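Local coordinates for protein telomere length regulator taz1 (Schizosaccharomyces pombe, PDB 4ZMI) that binds double-stranded telomeric DNA and regulates telomere length and function in fission yeast, this chain being its helical domain, at residues A[219-222]-A[223-227]. Residues are numbered along the deposited sequence; the frame is centred on the assembly and turned at random.
Sequences NAVI and HFLLE
Asn-219 accepts the amide of His-223 through its carbonyl oxygen, O to N 3.0 Å, the first of three successive i to i+4 bonds, followed by a weak fourth, that illustrate how one turn of an alpha-helix sets the spacing of its side chains. Ala-220 repeats the step with Phe-224, whose N lies 2.9 Å from Ala-220 O; CB of Phe-224 also passes close to that oxygen. At Val-221 the bond is straightest: Leu-225 N donates to Val-221 O at 2.8 Å with an N-H...O angle of 168°. The two side chains lie alongside each other and point the same way, CG1 of Val-221 being 4.0 Å from CD1 of Leu-225. Val-221 reaches this position because CG1 stands opposite the backbone N (chi1 169°). Helix 214-229, to which all these residues belong, is amphipathic here and runs through the all-helical domain of Taz1, assigned by sequence to the TRF family: Val-221 and Phe-224 pack on helices 137-154 and 118-130, the Phe-224 ring nearly parallel to that of Phe-137, while Ile-222, Leu-225 and Leu-226 touch helix 95-107. Ile-222 makes the second apolar pair, its CG2 branch resting 3.8 Å from CD1 of Leu-226, again side by side. The bond from Leu-226 N to Ile-222 O is weak (130°), and the same N also donates to His-223 O. On the more exposed side, His-223 ND1 donates to Glu-227 OE2 at 3.0 Å, on the anti side of the carboxylate; the bond is bent but close to the ring plane, and orients the imidazole. Asp-140 lies near the same oxygen, and this second negative charge could favour a protonated histidine.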
# COMPACT_ATOMS: atom_id res chain seq x y z
N ASN A 219 13.65 -3.64 -1.23
CA ASN A 219 14.24 -3.08 -0.02
C ASN A 219 13.68 -1.70 0.33
O ASN A 219 13.49 -1.39 1.50
CB ASN A 219 15.78 -3.10 -0.08
CG ASN A 219 16.35 -4.45 0.37
OD1 ASN A 219 15.85 -5.07 1.32
ND2 ASN A 219 17.39 -4.91 -0.32
N ALA A 220 13.38 -0.88 -0.66
CA ALA A 220 12.77 0.42 -0.36
C ALA A 220 11.33 0.22 0.17
O ALA A 220 10.88 0.93 1.07
CB ALA A 220 12.82 1.35 -1.57
N VAL A 221 10.63 -0.78 -0.37
CA VAL A 221 9.25 -1.03 0.07
C VAL A 221 9.26 -1.47 1.53
O VAL A 221 8.59 -0.87 2.37
CB VAL A 221 8.55 -2.09 -0.82
CG1 VAL A 221 7.24 -2.53 -0.19
CG2 VAL A 221 8.29 -1.52 -2.19
N ILE A 222 10.04 -2.51 1.81
CA ILE A 222 10.17 -3.02 3.17
C ILE A 222 10.56 -1.92 4.12
O ILE A 222 9.96 -1.77 5.17
CB ILE A 222 11.24 -4.13 3.24
CG1 ILE A 222 10.70 -5.40 2.58
CG2 ILE A 222 11.62 -4.40 4.69
CD1 ILE A 222 11.76 -6.42 2.27
N HIS A 223 11.54 -1.13 3.73
CA HIS A 223 11.96 -0.00 4.55
C HIS A 223 10.76 0.89 4.86
O HIS A 223 10.50 1.21 6.01
CB HIS A 223 13.05 0.82 3.86
CG HIS A 223 13.79 1.74 4.79
ND1 HIS A 223 13.24 2.90 5.29
CD2 HIS A 223 15.04 1.66 5.30
CE1 HIS A 223 14.12 3.50 6.07
NE2 HIS A 223 15.22 2.77 6.10
N PHE A 224 10.03 1.26 3.81
CA PHE A 224 8.92 2.21 3.94
C PHE A 224 7.78 1.68 4.80
O PHE A 224 7.24 2.42 5.61
CB PHE A 224 8.38 2.61 2.57
CG PHE A 224 7.15 3.47 2.64
CD1 PHE A 224 7.27 4.82 2.91
CD2 PHE A 224 5.90 2.94 2.44
CE1 PHE A 224 6.15 5.62 2.97
CE2 PHE A 224 4.78 3.74 2.51
CZ PHE A 224 4.91 5.08 2.77
N LEU A 225 7.44 0.41 4.63
CA LEU A 225 6.40 -0.21 5.44
C LEU A 225 6.86 -0.33 6.89
O LEU A 225 6.04 -0.49 7.79
CB LEU A 225 6.04 -1.60 4.91
CG LEU A 225 5.57 -1.78 3.46
CD1 LEU A 225 5.15 -3.22 3.18
CD2 LEU A 225 4.44 -0.82 3.12
N LEU A 226 8.16 -0.27 7.12
CA LEU A 226 8.70 -0.34 8.48
C LEU A 226 8.61 1.01 9.19
O LEU A 226 8.18 1.06 10.34
CB LEU A 226 10.14 -0.85 8.48
CG LEU A 226 10.34 -2.36 8.33
CD1 LEU A 226 11.81 -2.68 8.12
CD2 LEU A 226 9.80 -3.09 9.54
N GLU A 227 9.02 2.09 8.51
CA GLU A 227 8.84 3.44 9.04
C GLU A 227 7.38 3.68 9.40
O GLU A 227 7.07 4.18 10.48
CB GLU A 227 9.20 4.50 8.00
CG GLU A 227 10.55 4.37 7.34
CD GLU A 227 10.77 5.46 6.32
OE1 GLU A 227 10.37 6.62 6.57
OE2 GLU A 227 11.33 5.16 5.25